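Side-chain contacts in uncharacterized protein (Staphylococcus aureus subsp. aureus, PDB 4H0A), which is of unknown function but belongs to the CAP family of cysteine-rich secretory proteins and pairs a CAP domain with a CAP-associated N-terminal region: residues Glu123-Phe126 with Lys131-Glu134; Asp152-Val157 with Glu175-Ile180. All coordinates share one frame; numbering follows the deposited sequence.

Contact 1. Residues Glu123-Phe126 with Lys131-Glu134; sequences EPSF and KKYE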
loop_
_atom_site.group_PDB
_atom_site.type_symbol
_atom_site.label_atom_id
_atom_site.label_comp_id
_atom_site.label_asym_id
_atom_site.label_seq_id
_atom_site.Cartn_x
_atom_site.Cartn_y
_atom_site.Cartn_z
ATOM N N GLU A 123 -17.801 8.151 -10.290
ATOM C CA GLU A 123 -17.309 9.467 -9.853
ATOM C C GLU A 123 -17.697 9.688 -8.382
ATOM O O GLU A 123 -18.653 10.419 -8.100
ATOM C CB GLU A 123 -17.870 10.588 -10.745
ATOM C CG GLU A 123 -17.186 10.700 -12.095
ATOM C CD GLU A 123 -17.673 11.854 -12.953
ATOM O OE1 GLU A 123 -18.865 12.222 -12.841
ATOM O OE2 GLU A 123 -16.868 12.381 -13.755
ATOM N N PRO A 124 -17.031 9.001 -7.429
ATOM C CA PRO A 124 -17.411 9.167 -6.017
ATOM C C PRO A 124 -17.126 10.588 -5.537
ATOM O O PRO A 124 -16.132 11.204 -5.928
ATOM C CB PRO A 124 -16.596 8.107 -5.282
ATOM C CG PRO A 124 -15.522 7.734 -6.191
ATOM C CD PRO A 124 -15.889 8.083 -7.582
ATOM N N SER A 125 -18.052 11.117 -4.743
ATOM C CA SER A 125 -18.025 12.498 -4.280
ATOM C C SER A 125 -18.368 12.592 -2.800
ATOM O O SER A 125 -19.213 11.839 -2.315
ATOM C CB SER A 125 -19.031 13.311 -5.095
ATOM O OG SER A 125 -18.799 14.704 -4.979
ATOM N N PHE A 126 -17.739 13.535 -2.089
ATOM C CA PHE A 126 -18.009 13.752 -0.668
ATOM C C PHE A 126 -17.425 15.079 -0.218
ATOM O O PHE A 126 -16.645 15.689 -0.952
ATOM C CB PHE A 126 -17.427 12.595 0.184
ATOM C CG PHE A 126 -15.944 12.381 0.004
ATOM C CD1 PHE A 126 -15.025 13.133 0.720
ATOM C CD2 PHE A 126 -15.467 11.403 -0.852
ATOM C CE1 PHE A 126 -13.656 12.929 0.563
ATOM C CE2 PHE A 126 -14.097 11.203 -1.014
ATOM C CZ PHE A 126 -13.198 11.966 -0.302
ATOM N N LYS A 131 -15.330 21.104 2.295
ATOM C CA LYS A 131 -14.610 21.144 1.017
ATOM C C LYS A 131 -14.973 19.923 0.187
ATOM O O LYS A 131 -14.826 18.801 0.661
ATOM C CB LYS A 131 -13.097 21.203 1.263
ATOM C CG LYS A 131 -12.258 21.456 0.020
ATOM C CD LYS A 131 -10.768 21.543 0.365
ATOM C CE LYS A 131 -9.880 21.205 -0.808
ATOM N NZ LYS A 131 -8.441 21.174 -0.425
ATOM N N LYS A 132 -15.429 20.132 -1.050
ATOM C CA LYS A 132 -15.828 19.026 -1.919
ATOM C C LYS A 132 -14.613 18.314 -2.521
ATOM O O LYS A 132 -13.651 18.959 -2.933
ATOM C CB LYS A 132 -16.759 19.517 -3.046
ATOM C CG LYS A 132 -17.131 18.422 -4.054
ATOM C CD LYS A 132 -18.442 18.699 -4.767
ATOM C CE LYS A 132 -18.509 18.020 -6.120
ATOM N NZ LYS A 132 -19.900 17.952 -6.641
ATOM N N TYR A 133 -14.681 16.979 -2.562
ATOM C CA TYR A 133 -13.692 16.105 -3.187
ATOM C C TYR A 133 -14.415 15.207 -4.167
ATOM O O TYR A 133 -15.394 14.570 -3.781
ATOM C CB TYR A 133 -12.953 15.261 -2.142
ATOM C CG TYR A 133 -12.000 16.074 -1.305
ATOM C CD1 TYR A 133 -12.433 16.723 -0.160
ATOM C CD2 TYR A 133 -10.681 16.259 -1.697
ATOM C CE1 TYR A 133 -11.568 17.507 0.597
ATOM C CE2 TYR A 133 -9.804 17.035 -0.944
ATOM C CZ TYR A 133 -10.253 17.668 0.199
ATOM O OH TYR A 133 -9.386 18.433 0.941
ATOM N N GLU A 134 -13.985 15.186 -5.431
ATOM C CA GLU A 134 -14.579 14.315 -6.445
ATOM C C GLU A 134 -13.461 13.604 -7.182
ATOM O O GLU A 134 -12.556 14.265 -7.692
ATOM C CB GLU A 134 -15.463 15.097 -7.413
ATOM C CG GLU A 134 -16.367 14.173 -8.210
ATOM C CD GLU A 134 -17.232 14.863 -9.242
ATOM O OE1 GLU A 134 -17.048 16.083 -9.457
ATOM O OE2 GLU A 134 -18.079 14.176 -9.855
#

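Contact 2. Residues Asp152-Val157 with Glu175-Ile180; sequences DIYAQV and EMLADI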
loop_
_atom_site.group_PDB
_atom_site.type_symbol
_atom_site.label_atom_id
_atom_site.label_comp_id
_atom_site.label_asym_id
_atom_site.label_seq_id
_atom_site.Cartn_x
_atom_site.Cartn_y
_atom_site.Cartn_z
ATOM N N ASP A 152 -21.369 4.804 5.977
ATOM C CA ASP A 152 -20.696 6.115 6.000
ATOM C C ASP A 152 -19.173 5.997 5.771
ATOM O O ASP A 152 -18.485 7.019 5.812
ATOM C CB ASP A 152 -20.947 6.834 7.345
ATOM N N ILE A 153 -18.636 4.778 5.533
ATOM C CA ILE A 153 -17.192 4.609 5.312
ATOM C C ILE A 153 -16.947 4.061 3.912
ATOM O O ILE A 153 -17.900 3.758 3.179
ATOM C CB ILE A 153 -16.526 3.732 6.412
ATOM C CG1 ILE A 153 -17.095 2.292 6.459
ATOM C CG2 ILE A 153 -16.670 4.422 7.766
ATOM C CD1 ILE A 153 -16.174 1.311 7.191
ATOM N N TYR A 154 -15.660 3.963 3.531
ATOM C CA TYR A 154 -15.260 3.484 2.222
ATOM C C TYR A 154 -14.349 2.293 2.326
ATOM O O TYR A 154 -13.752 2.031 3.377
ATOM C CB TYR A 154 -14.549 4.603 1.446
ATOM C CG TYR A 154 -15.472 5.747 1.100
ATOM C CD1 TYR A 154 -15.756 6.743 2.025
ATOM C CD2 TYR A 154 -16.109 5.803 -0.134
ATOM C CE1 TYR A 154 -16.630 7.785 1.723
ATOM C CE2 TYR A 154 -16.983 6.843 -0.450
ATOM C CZ TYR A 154 -17.249 7.829 0.486
ATOM O OH TYR A 154 -18.111 8.864 0.213
ATOM N N ALA A 155 -14.237 1.573 1.223
ATOM C CA ALA A 155 -13.319 0.453 1.097
ATOM C C ALA A 155 -12.636 0.530 -0.236
ATOM O O ALA A 155 -13.292 0.791 -1.247
ATOM C CB ALA A 155 -14.046 -0.875 1.230
ATOM N N GLN A 156 -11.321 0.348 -0.236
ATOM C CA GLN A 156 -10.522 0.215 -1.442
ATOM C C GLN A 156 -10.239 -1.263 -1.570
ATOM O O GLN A 156 -9.643 -1.833 -0.653
ATOM C CB GLN A 156 -9.234 1.021 -1.356
ATOM C CG GLN A 156 -9.454 2.517 -1.211
ATOM C CD GLN A 156 -8.120 3.183 -1.289
ATOM O OE1 GLN A 156 -7.411 3.295 -0.288
ATOM N NE2 GLN A 156 -7.653 3.430 -2.502
ATOM N N VAL A 157 -10.726 -1.903 -2.638
ATOM C CA VAL A 157 -10.546 -3.330 -2.872
ATOM C C VAL A 157 -9.449 -3.505 -3.909
ATOM O O VAL A 157 -9.644 -3.145 -5.069
ATOM C CB VAL A 157 -11.871 -3.990 -3.325
ATOM C CG1 VAL A 157 -11.716 -5.509 -3.416
ATOM C CG2 VAL A 157 -13.006 -3.611 -2.380
ATOM N N GLU A 175 -12.103 11.365 5.343
ATOM C CA GLU A 175 -10.992 12.305 5.610
ATOM C C GLU A 175 -9.667 11.611 5.343
ATOM O O GLU A 175 -8.792 12.260 4.780
ATOM C CB GLU A 175 -11.002 13.025 6.983
ATOM C CG GLU A 175 -11.855 12.432 8.081
ATOM C CD GLU A 175 -13.363 12.505 7.925
ATOM O OE1 GLU A 175 -13.899 13.609 7.675
ATOM O OE2 GLU A 175 -14.005 11.435 8.011
HETATM N N MSE A 176 -9.531 10.284 5.614
HETATM C CA MSE A 176 -8.285 9.597 5.260
HETATM C C MSE A 176 -8.161 9.534 3.743
HETATM O O MSE A 176 -7.078 9.739 3.202
HETATM C CB MSE A 176 -8.226 8.164 5.850
HETATM C CG MSE A 176 -6.926 7.433 5.540
HETATM SE SE MSE A 176 -5.522 8.051 6.719
HETATM C CE MSE A 176 -4.566 9.158 5.621
ATOM N N LEU A 177 -9.259 9.231 3.064
ATOM C CA LEU A 177 -9.276 9.144 1.610
ATOM C C LEU A 177 -8.856 10.496 0.972
ATOM O O LEU A 177 -8.041 10.501 0.054
ATOM C CB LEU A 177 -10.691 8.732 1.156
ATOM C CG LEU A 177 -10.866 8.246 -0.259
ATOM C CD1 LEU A 177 -10.090 6.983 -0.526
ATOM C CD2 LEU A 177 -12.332 7.979 -0.538
ATOM N N ALA A 178 -9.341 11.630 1.500
ATOM C CA ALA A 178 -8.941 12.955 0.988
ATOM C C ALA A 178 -7.450 13.227 1.245
ATOM O O ALA A 178 -6.774 13.830 0.413
ATOM C CB ALA A 178 -9.768 14.051 1.641
ATOM N N ASP A 179 -6.942 12.777 2.394
ATOM C CA ASP A 179 -5.541 12.961 2.745
ATOM C C ASP A 179 -4.631 12.090 1.848
ATOM O O ASP A 179 -3.666 12.611 1.294
ATOM C CB ASP A 179 -5.346 12.638 4.226
ATOM C CG ASP A 179 -4.018 13.092 4.778
ATOM O OD1 ASP A 179 -3.053 12.314 4.703
ATOM O OD2 ASP A 179 -3.954 14.221 5.306
ATOM N N ILE A 180 -4.950 10.796 1.669
ATOM C CA ILE A 180 -4.156 9.909 0.804
ATOM C C ILE A 180 -4.285 10.346 -0.651
ATOM O O ILE A 180 -3.276 10.357 -1.354
ATOM C CB ILE A 180 -4.557 8.407 0.949
ATOM C CG1 ILE A 180 -4.200 7.895 2.338
ATOM C CG2 ILE A 180 -3.881 7.537 -0.148
ATOM C CD1 ILE A 180 -4.669 6.483 2.651
#

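Contact 1. Residues Glu123-Phe126 with Lys131-Glu134
A beta hairpin of the CAP-associated N-terminal region is formed here by strands 125-128 and 131-136, in which Phe126 and Tyr133 form an antiparallel hydrogen-bonded pair. Phe126 N donates a hydrogen bond to Tyr133 O (3.1 Å), and Tyr133 N donates one to Phe126 O (2.8 Å). Next to this pair, Ser125 and Glu134 make a non-hydrogen-bonded pair whose CA atoms come within 4.5 Å; Ser125 CA-H is directed at Tyr133 O, and Glu134 CA-H at Pro124 O.

Phe126 and Tyr133 put their side chains on the same face of the sheet. With chi1 at 57°, Phe126 CG sits between its own N and carbonyl carbon, and the ring swings back toward the partner strand. Tyr133 CB lies over one face of it, 4.0 Å from the centroid, a CH-pi contact. The two rings are nearly parallel, with planes 21° apart, but slid so far that they barely overlap. From helix 174-180, Leu177 packs on Phe126 and Ala178 on Tyr133.

The other face, with Ser125 and Glu134, is more polar. Lys132 CE passes 3.5 Å from Ser125 OG. Glu134 reaches out extended and brings OE2 to 3.7 Å from Glu123 OE1, the carboxylate planes 63° apart. This like-charge approach may raise the carboxylates' affinity for a proton, the more so as Glu123 OE2 also lies near Glu136 OE1; Glu134 OE1 is held by Asn186 ND2. The arrangement is that of an antiparallel beta hairpin whose apolar face is covered by a helix.

Contact 2. Residues Asp152-Val157 with Glu175-Ile180
Leu177 reaches from helix 174-180 to Tyr154 and Gln156 on strand 153-159, a helix-on-sheet contact in which one leucine meets two alternate residues of a strand in the seven-stranded antiparallel sheet. Tyr154 and Gln156 both direct their CB atoms at the helix, as residues two apart on a strand do, whereas Ala155 between them faces the other way. All three touching side chains are buried.

The two methyl groups of Leu177 meet different partners. Its CG is anti to the backbone N (chi1 -165°), which carries the branch out from the helix toward the strand, and chi2 of 63° then places CD2 at Tyr154 and CD1 at Gln156. CD2 stands over one face of the tyrosine ring, displaced toward the rim, with Tyr154 CG its nearest atom at 4.2 Å. The two side chains cross at about a right angle, so the leucine meets the ring with a methyl end instead of lying along it.

Gln156, extended as far as its amide (chi2 -174°), turns a face of that amide to the leucine, and Leu177 CD1 lies almost straight above CD. The amide's polar atoms are engaged by other residues: OE1 accepts from Arg170 NE on the adjacent strand 166-172, and NE2 is hydrogen-bonded to Tyr183 OH. These two bonds probably fix the rotation of the buried amide while its carbon meets the methyl. Leu147 of strand 145-150 also packs on Leu177. On the glutamine side the approach is a loose van der Waals contact, with Leu177 CD1 4.3 Å from Gln156 CD.

Contact 1 closes before contact 2 opens along the chain, and all four segments fall within the CAP-associated N-terminal range, their centres about 11 Å apart on the same side of the chain's centre. Contact 1 belongs to a small three-stranded antiparallel sheet, contact 2 to the seven-stranded one, and helix 174-180 touches both sheets. Leu177 belongs to both surroundings: its CD2 lies 3.7 Å from Phe126 CE2 of the hairpin. Tyr154 bridges more directly, its OH 3.8 Å from Phe126 CB. The two contacts therefore share a largely apolar interface between hairpin, helix and large sheet.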